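Local coordinates for carbohydrate binding protein (Flavobacterium johnsoniae, PDB 3HZB) that binds calcium ions through a betagamma-crystallin domain of a larger, probably secreted protein and probably takes part in carbohydrate binding, at residues Cys9-Phe14 / Ile38-Ile43; Val5-Asn10 / Gly32-Asp37. All blocks are in the same frame, centred on the assembly; numbering follows the deposited sequence.

Interaction 1. Residues Cys9-Phe14 / Ile38-Ile43; sequences CNYTGF and ISSLRI. With CA (calcium ion), chain L; CA (calcium ion), chain K.
The folded hairpin of a betagamma-crystallin Greek key, the turn between strands 3-6 and 15-18, lies against edge strand 40-43 chiefly through Tyr11 and its partners Ser40, Leu41 and Arg42. Ser40 OG accepts a weak hydrogen bond from Tyr11 N (3.0 Å), bent to 134° at the hydrogen. This OG sits between its own backbone N and carbonyl carbon (chi1 64°), which points it into the turn, where Asp8 O is its stronger partner. Tyr11 CE2 brings the ring edge to Leu41 O at 3.3 Å, and Tyr11 CD2 lies 3.7 Å from Arg42 CG. From there the Arg42 chain runs extended to NE and lays one face of its guanidinium against the CG and CD1 side of the ring, the two planes 35° apart. Arg42 CZ is 4.5 Å from the centroid of the Tyr11 ring, an off-centre cation-pi contact. Water 1 lies in the guanidinium plane, accepting from Arg42 NH2 and donating to Tyr11 O, whereas NH1 is bonded to Asn65 O of the second subunit. Where strand 40-43 of this crystallin domain begins, Ser39 and Ser40 both face Tyr6, a classic beta bulge. Beside it, Ser39 CB packs against Cys9 N at 3.7 Å, Cys9 being disulfide-linked to Cys70. Ser39 OG, hydrogen-bonded to Asn76 OD1, also binds a calcium ion at 2.5 Å; Ile43 O binds another, shared with the second subunit.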
ATOM      1  N   CYS B   9      -0.152  14.025  -4.470  1.00 14.59           N
ATOM      2  CA  CYS B   9      -0.506  13.255  -3.288  1.00 16.04           C
ATOM      3  C   CYS B   9      -1.800  12.498  -3.566  1.00 16.54           C
ATOM      4  O   CYS B   9      -2.500  12.798  -4.531  1.00 16.09           O
ATOM      5  CB  CYS B   9      -0.652  14.194  -2.082  1.00 17.97           C
ATOM      6  SG  CYS B   9       0.985  14.612  -1.404  1.00 22.96           S
ATOM      7  N   ASN B  10      -2.097  11.499  -2.741  1.00 16.66           N
ATOM      8  CA  ASN B  10      -3.308  10.699  -2.905  1.00 18.30           C
ATOM      9  C   ASN B  10      -3.341   9.886  -4.195  1.00 17.95           C
ATOM     10  O   ASN B  10      -4.406   9.671  -4.782  1.00 18.31           O
ATOM     11  CB  ASN B  10      -4.539  11.601  -2.825  1.00 21.59           C
ATOM     12  CG  ASN B  10      -4.721  12.206  -1.451  1.00 25.31           C
ATOM     13  OD1 ASN B  10      -5.312  13.276  -1.305  1.00 29.22           O
ATOM     14  ND2 ASN B  10      -4.221  11.516  -0.431  1.00 24.89           N
ATOM     15  N   TYR B  11      -2.168   9.446  -4.640  1.00 15.24           N
ATOM     16  CA  TYR B  11      -2.050   8.615  -5.837  1.00 16.45           C
ATOM     17  C   TYR B  11      -2.749   9.178  -7.073  1.00 16.26           C
ATOM     18  O   TYR B  11      -3.537   8.488  -7.724  1.00 16.58           O
ATOM     19  CB  TYR B  11      -2.585   7.210  -5.526  1.00 16.96           C
ATOM     20  CG  TYR B  11      -2.206   6.733  -4.140  1.00 15.90           C
ATOM     21  CD1 TYR B  11      -3.172   6.587  -3.140  1.00 14.87           C
ATOM     22  CD2 TYR B  11      -0.874   6.488  -3.808  1.00 16.10           C
ATOM     23  CE1 TYR B  11      -2.817   6.215  -1.837  1.00 15.55           C
ATOM     24  CE2 TYR B  11      -0.508   6.118  -2.515  1.00 13.92           C
ATOM     25  CZ  TYR B  11      -1.482   5.987  -1.532  1.00 14.53           C
ATOM     26  OH  TYR B  11      -1.110   5.663  -0.245  1.00 14.39           O
ATOM     27  N   THR B  12      -2.449  10.432  -7.391  1.00 17.66           N
ATOM     28  CA  THR B  12      -3.033  11.103  -8.548  1.00 17.41           C
ATOM     29  C   THR B  12      -1.926  11.836  -9.303  1.00 16.44           C
ATOM     30  O   THR B  12      -0.802  11.951  -8.811  1.00 15.83           O
ATOM     31  CB  THR B  12      -4.112  12.129  -8.124  1.00 17.93           C
ATOM     32  OG1 THR B  12      -3.526  13.119  -7.272  1.00 20.41           O
ATOM     33  CG2 THR B  12      -5.247  11.437  -7.380  1.00 18.93           C
ATOM     34  N   GLY B  13      -2.247  12.334 -10.493  1.00 16.22           N
ATOM     35  CA  GLY B  13      -1.258  13.039 -11.290  1.00 15.12           C
ATOM     36  C   GLY B  13      -0.443  12.060 -12.114  1.00 15.18           C
ATOM     37  O   GLY B  13      -0.595  10.850 -11.964  1.00 16.36           O
ATOM     38  N   PHE B  14       0.419  12.577 -12.984  1.00 13.69           N
ATOM     39  CA  PHE B  14       1.243  11.725 -13.831  1.00 14.56           C
ATOM     40  C   PHE B  14       1.928  10.637 -13.016  1.00 15.17           C
ATOM     41  O   PHE B  14       2.538  10.919 -11.987  1.00 14.09           O
ATOM     42  CB  PHE B  14       2.315  12.541 -14.546  1.00 15.16           C
ATOM     43  CG  PHE B  14       3.067  11.756 -15.573  1.00 15.84           C
ATOM     44  CD1 PHE B  14       2.574  11.633 -16.865  1.00 16.58           C
ATOM     45  CD2 PHE B  14       4.239  11.086 -15.234  1.00 15.09           C
ATOM     46  CE1 PHE B  14       3.235  10.849 -17.809  1.00 18.06           C
ATOM     47  CE2 PHE B  14       4.904  10.302 -16.166  1.00 17.05           C
ATOM     48  CZ  PHE B  14       4.403  10.182 -17.456  1.00 17.81           C
ATOM     49  N   ILE B  38       7.987  13.711  -7.348  1.00 11.51           N
ATOM     50  CA  ILE B  38       7.143  12.653  -6.797  1.00 12.47           C
ATOM     51  C   ILE B  38       6.523  13.040  -5.453  1.00 12.63           C
ATOM     52  O   ILE B  38       7.189  13.641  -4.606  1.00 14.09           O
ATOM     53  CB  ILE B  38       7.948  11.338  -6.653  1.00 11.72           C
ATOM     54  CG1 ILE B  38       8.380  10.856  -8.042  1.00 15.83           C
ATOM     55  CG2 ILE B  38       7.105  10.273  -5.959  1.00 15.08           C
ATOM     56  CD1 ILE B  38       9.346   9.673  -8.025  1.00 16.28           C
ATOM     57  N   SER B  39       5.245  12.703  -5.267  1.00 13.14           N
ATOM     58  CA  SER B  39       4.538  13.024  -4.024  1.00 13.59           C
ATOM     59  C   SER B  39       3.860  11.852  -3.322  1.00 13.29           C
ATOM     60  O   SER B  39       3.567  11.928  -2.131  1.00 14.26           O
ATOM     61  CB  SER B  39       3.506  14.117  -4.273  1.00 12.79           C
ATOM     62  OG  SER B  39       4.155  15.354  -4.446  1.00 10.97           O
ATOM     63  N   SER B  40       3.578  10.782  -4.051  1.00 13.08           N
ATOM     64  CA  SER B  40       2.970   9.612  -3.425  1.00 12.96           C
ATOM     65  C   SER B  40       3.406   8.362  -4.172  1.00 13.59           C
ATOM     66  O   SER B  40       3.880   8.442  -5.310  1.00 13.73           O
ATOM     67  CB  SER B  40       1.432   9.730  -3.383  1.00 13.55           C
ATOM     68  OG  SER B  40       0.842   9.765  -4.668  1.00 14.83           O
ATOM     69  N   LEU B  41       3.275   7.212  -3.518  1.00 12.61           N
ATOM     70  CA  LEU B  41       3.678   5.951  -4.126  1.00 13.80           C
ATOM     71  C   LEU B  41       2.837   4.776  -3.674  1.00 12.33           C
ATOM     72  O   LEU B  41       2.455   4.685  -2.513  1.00 12.99           O
ATOM     73  CB  LEU B  41       5.125   5.598  -3.771  1.00 14.06           C
ATOM     74  CG  LEU B  41       6.314   6.538  -3.924  1.00 16.79           C
ATOM     75  CD1 LEU B  41       6.327   7.566  -2.802  1.00 14.48           C
ATOM     76  CD2 LEU B  41       7.585   5.698  -3.865  1.00 15.11           C
ATOM     77  N   ARG B  42       2.561   3.872  -4.604  1.00 13.17           N
ATOM     78  CA  ARG B  42       1.839   2.656  -4.272  1.00 14.28           C
ATOM     79  C   ARG B  42       2.927   1.596  -4.314  1.00 15.19           C
ATOM     80  O   ARG B  42       3.745   1.573  -5.235  1.00 13.64           O
ATOM     81  CB  ARG B  42       0.773   2.322  -5.314  1.00 15.19           C
ATOM     82  CG  ARG B  42      -0.527   3.098  -5.181  1.00 15.04           C
ATOM     83  CD  ARG B  42      -1.501   2.657  -6.260  1.00 17.22           C
ATOM     84  NE  ARG B  42      -2.714   3.468  -6.293  1.00 18.26           N
ATOM     85  CZ  ARG B  42      -3.759   3.299  -5.489  1.00 18.18           C
ATOM     86  NH1 ARG B  42      -3.754   2.338  -4.572  1.00 18.06           N
ATOM     87  NH2 ARG B  42      -4.814   4.096  -5.603  1.00 18.04           N
ATOM     88  N   ILE B  43       2.964   0.733  -3.311  1.00 15.85           N
ATOM     89  CA  ILE B  43       3.971  -0.310  -3.311  1.00 16.32           C
ATOM     90  C   ILE B  43       3.367  -1.675  -3.032  1.00 16.27           C
ATOM     91  O   ILE B  43       2.748  -1.910  -1.990  1.00 14.79           O
ATOM     92  CB  ILE B  43       5.120   0.033  -2.328  1.00 18.71           C
ATOM     93  CG1 ILE B  43       5.659  -1.235  -1.678  1.00 19.48           C
ATOM     94  CG2 ILE B  43       4.671   1.085  -1.342  1.00 21.91           C
ATOM     95  CD1 ILE B  43       6.836  -0.975  -0.807  1.00 22.21           C
TER
HETATM   96 CA    CA L 107       4.568  16.616  -6.559  1.00 13.88          CA
HETATM   97 CA    CA K 117      -0.086  -1.658  -1.775  1.00 17.07          CA
HETATM   98  O   HOH W   1      -4.243   5.731  -7.984  1.00 20.30           O
HETATM   99  O   HOH W   2       0.162  -1.769  -4.637  1.00 19.11           O
HETATM  100  O   HOH W   3       3.971  18.627  -4.966  1.00 17.30           O
HETATM  101  O   HOH W   4       4.878  18.366  -8.453  1.00 16.08           O
HETATM  102  O   HOH W   5       2.019  17.700  -6.472  1.00 27.15           O

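Interaction 2. Residues Val5-Asn10 / Gly32-Asp37; sequences VYKDCN and GVLNDD. With CA (calcium ion), chain L; CA (calcium ion), chain M.
Lys7 and Asp37 meet twice, through their side chains and through a calcium ion held by their backbone carbonyls. The Lys7 side chain leaves with CG anti to the backbone N (chi1 -175°) and runs past one oxygen of the Asp37 carboxylate. Lys7 CB is 4.0 Å from Asp37 OD1 and Lys7 CG only 3.2 Å from it. CD continues alongside it, and CE lies about equally far from OD1 and OD2. A bend at the last torsion (chi4 71°) then turns the ammonium group back onto the carboxylate. Lys7 NZ forms a salt bridge to Asp37 OD1 at 2.9 Å, approaching on the syn side and 21° out of the carboxylate plane, and a weak second bond runs from Lys7 NZ to Asp37 OD2. Lys7 NZ also touches the Leu34 methyl CD1. Deeper down, Val5 CG2 and Val33 CG2 touch at 4.0 Å, their side chains crossing at about a right angle; Ile38 packs against both valines and Leu28 of helix 25-29 against Val33.

Lys7 O (2.4 Å) and Asp37 O (2.5 Å) both coordinate the calcium ion, with Ser39 OG and Asp77 OD1 from elsewhere in the domain, as in the paired calcium sites of betagamma-crystallins. Water 4, a calcium ligand, donates to Asp37 OD2. Asp36, just before Asp37 in the loop, sends OD1 to a second calcium ion. Asp37 thus serves the first ion with its carbonyl and, through a bound water, with its carboxylate, whose negative charge is probably offset in part by the Lys7 ammonium group.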
ATOM      1  N   VAL B   5       4.870   5.465  -8.865  1.00 12.06           N
ATOM      2  CA  VAL B   5       5.167   6.748  -8.247  1.00 12.01           C
ATOM      3  C   VAL B   5       4.278   7.803  -8.891  1.00 14.23           C
ATOM      4  O   VAL B   5       4.159   7.860 -10.116  1.00 14.97           O
ATOM      5  CB  VAL B   5       6.655   7.112  -8.416  1.00 12.58           C
ATOM      6  CG1 VAL B   5       7.501   6.089  -7.686  1.00 10.04           C
ATOM      7  CG2 VAL B   5       7.036   7.149  -9.900  1.00 12.82           C
ATOM      8  N   TYR B   6       3.651   8.629  -8.062  1.00 13.30           N
ATOM      9  CA  TYR B   6       2.744   9.648  -8.568  1.00 13.29           C
ATOM     10  C   TYR B   6       3.236  11.065  -8.378  1.00 12.76           C
ATOM     11  O   TYR B   6       3.924  11.382  -7.402  1.00 13.30           O
ATOM     12  CB  TYR B   6       1.370   9.521  -7.906  1.00 13.28           C
ATOM     13  CG  TYR B   6       0.700   8.184  -8.104  1.00 12.70           C
ATOM     14  CD1 TYR B   6       1.067   7.083  -7.332  1.00 15.03           C
ATOM     15  CD2 TYR B   6      -0.308   8.019  -9.053  1.00 13.01           C
ATOM     16  CE1 TYR B   6       0.449   5.853  -7.494  1.00 14.41           C
ATOM     17  CE2 TYR B   6      -0.936   6.784  -9.227  1.00 14.67           C
ATOM     18  CZ  TYR B   6      -0.549   5.707  -8.441  1.00 15.35           C
ATOM     19  OH  TYR B   6      -1.148   4.481  -8.596  1.00 16.32           O
ATOM     20  N   LYS B   7       2.848  11.920  -9.317  1.00 12.87           N
ATOM     21  CA  LYS B   7       3.221  13.320  -9.284  1.00 12.22           C
ATOM     22  C   LYS B   7       2.549  14.025  -8.110  1.00 13.40           C
ATOM     23  O   LYS B   7       3.170  14.830  -7.449  1.00 10.75           O
ATOM     24  CB  LYS B   7       2.819  14.007 -10.592  1.00 12.77           C
ATOM     25  CG  LYS B   7       3.270  15.464 -10.704  1.00 13.90           C
ATOM     26  CD  LYS B   7       2.756  16.091 -12.000  1.00 15.46           C
ATOM     27  CE  LYS B   7       3.293  17.501 -12.190  1.00 17.02           C
ATOM     28  NZ  LYS B   7       4.749  17.492 -12.522  1.00 16.62           N
ATOM     29  N   ASP B   8       1.282  13.716  -7.849  1.00 12.92           N
ATOM     30  CA  ASP B   8       0.558  14.355  -6.752  1.00 12.91           C
ATOM     31  C   ASP B   8       0.264  13.431  -5.583  1.00 12.84           C
ATOM     32  O   ASP B   8       0.394  12.215  -5.685  1.00 13.19           O
ATOM     33  CB  ASP B   8      -0.775  14.925  -7.249  1.00 12.16           C
ATOM     34  CG  ASP B   8      -0.599  15.989  -8.306  1.00 13.71           C
ATOM     35  OD1 ASP B   8       0.471  16.629  -8.336  1.00 15.17           O
ATOM     36  OD2 ASP B   8      -1.540  16.196  -9.097  1.00 16.62           O
ATOM     37  N   CYS B   9      -0.152  14.025  -4.470  1.00 14.59           N
ATOM     38  CA  CYS B   9      -0.506  13.255  -3.288  1.00 16.04           C
ATOM     39  C   CYS B   9      -1.800  12.498  -3.566  1.00 16.54           C
ATOM     40  O   CYS B   9      -2.500  12.798  -4.531  1.00 16.09           O
ATOM     41  CB  CYS B   9      -0.652  14.194  -2.082  1.00 17.97           C
ATOM     42  SG  CYS B   9       0.985  14.612  -1.404  1.00 22.96           S
ATOM     43  N   ASN B  10      -2.097  11.499  -2.741  1.00 16.66           N
ATOM     44  CA  ASN B  10      -3.308  10.699  -2.905  1.00 18.30           C
ATOM     45  C   ASN B  10      -3.341   9.886  -4.195  1.00 17.95           C
ATOM     46  O   ASN B  10      -4.406   9.671  -4.782  1.00 18.31           O
ATOM     47  CB  ASN B  10      -4.539  11.601  -2.825  1.00 21.59           C
ATOM     48  CG  ASN B  10      -4.721  12.206  -1.451  1.00 25.31           C
ATOM     49  OD1 ASN B  10      -5.312  13.276  -1.305  1.00 29.22           O
ATOM     50  ND2 ASN B  10      -4.221  11.516  -0.431  1.00 24.89           N
ATOM     51  N   GLY B  32       8.961   9.569 -17.998  1.00 15.21           N
ATOM     52  CA  GLY B  32       8.209  10.811 -17.913  1.00 13.59           C
ATOM     53  C   GLY B  32       8.142  11.363 -16.497  1.00 14.24           C
ATOM     54  O   GLY B  32       7.519  12.401 -16.249  1.00 11.95           O
ATOM     55  N   VAL B  33       8.785  10.665 -15.567  1.00 12.81           N
ATOM     56  CA  VAL B  33       8.812  11.074 -14.167  1.00 13.32           C
ATOM     57  C   VAL B  33       9.886  12.142 -13.983  1.00 13.12           C
ATOM     58  O   VAL B  33      11.034  11.950 -14.382  1.00 13.18           O
ATOM     59  CB  VAL B  33       9.109   9.866 -13.251  1.00 13.74           C
ATOM     60  CG1 VAL B  33       9.175  10.309 -11.794  1.00 14.72           C
ATOM     61  CG2 VAL B  33       8.030   8.806 -13.437  1.00 14.69           C
ATOM     62  N   LEU B  34       9.509  13.261 -13.372  1.00 12.24           N
ATOM     63  CA  LEU B  34      10.423  14.381 -13.164  1.00 12.50           C
ATOM     64  C   LEU B  34      11.174  14.404 -11.840  1.00 12.55           C
ATOM     65  O   LEU B  34      10.776  13.778 -10.858  1.00 13.43           O
ATOM     66  CB  LEU B  34       9.663  15.701 -13.304  1.00 12.93           C
ATOM     67  CG  LEU B  34       9.087  16.052 -14.677  1.00 13.05           C
ATOM     68  CD1 LEU B  34       8.047  17.157 -14.528  1.00 13.69           C
ATOM     69  CD2 LEU B  34      10.212  16.493 -15.608  1.00 13.67           C
ATOM     70  N   ASN B  35      12.267  15.158 -11.838  1.00 12.87           N
ATOM     71  CA  ASN B  35      13.106  15.340 -10.666  1.00 12.01           C
ATOM     72  C   ASN B  35      12.335  16.179  -9.643  1.00 12.05           C
ATOM     73  O   ASN B  35      11.493  16.991 -10.029  1.00 14.13           O
ATOM     74  CB  ASN B  35      14.381  16.080 -11.073  1.00 12.24           C
ATOM     75  CG  ASN B  35      15.340  16.258  -9.924  1.00 13.10           C
ATOM     76  OD1 ASN B  35      15.681  17.383  -9.542  1.00 14.95           O
ATOM     77  ND2 ASN B  35      15.787  15.146  -9.364  1.00 10.63           N
ATOM     78  N   ASP B  36      12.611  15.976  -8.352  1.00 11.97           N
ATOM     79  CA  ASP B  36      11.961  16.741  -7.280  1.00 12.51           C
ATOM     80  C   ASP B  36      10.489  16.946  -7.602  1.00 11.45           C
ATOM     81  O   ASP B  36       9.999  18.073  -7.589  1.00 11.65           O
ATOM     82  CB  ASP B  36      12.632  18.113  -7.136  1.00 13.24           C
ATOM     83  CG  ASP B  36      14.064  18.011  -6.676  1.00 13.99           C
ATOM     84  OD1 ASP B  36      14.509  16.875  -6.444  1.00 12.76           O
ATOM     85  OD2 ASP B  36      14.742  19.055  -6.543  1.00 13.48           O
ATOM     86  N   ASP B  37       9.784  15.851  -7.870  1.00 12.16           N
ATOM     87  CA  ASP B  37       8.386  15.943  -8.277  1.00 13.40           C
ATOM     88  C   ASP B  37       7.460  14.881  -7.684  1.00 12.92           C
ATOM     89  O   ASP B  37       6.267  15.115  -7.550  1.00 12.89           O
ATOM     90  CB  ASP B  37       8.333  15.865  -9.809  1.00 14.70           C
ATOM     91  CG  ASP B  37       6.997  16.299 -10.385  1.00 17.13           C
ATOM     92  OD1 ASP B  37       6.439  15.545 -11.205  1.00 19.95           O
ATOM     93  OD2 ASP B  37       6.519  17.397 -10.038  1.00 17.77           O
TER
HETATM   94 CA    CA L 107       4.568  16.616  -6.559  1.00 13.88          CA
HETATM   95 CA    CA M 108      16.526  16.058  -5.150  1.00 14.02          CA
HETATM   96  O   HOH W   5       2.019  17.700  -6.472  1.00 27.15           O
HETATM   97  O   HOH W   6      17.158  18.790  -5.366  1.00 29.71           O
HETATM   98  O   HOH W   4       4.878  18.366  -8.453  1.00 16.08           O
HETATM   99  O   HOH W   3       3.971  18.627  -4.966  1.00 17.30           O
HETATM  100  O   HOH W   7      16.681  16.871  -2.629  1.00 16.69           O

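In the fold
From the N terminus, strand 3-6 runs into the turn that leads to strand 15-18; strand 21-23, helix 25-29 and the loop 32-37 follow before strand 40-43. Interaction 2 brings that loop back to the end of strand 3-6, and interaction 1 brings the next part of the chain back to the turn. The loop closed by interaction 2 starts and ends earlier than that of interaction 1, so the two overlap and cross, sharing Cys9 and Asn10. Strands 3-6 and 40-43 are antiparallel neighbours, with a probable hydrogen bond from Tyr6 N to Ser40 O, and one calcium ion, reached by both contacts, ties turn, loop and strand start together.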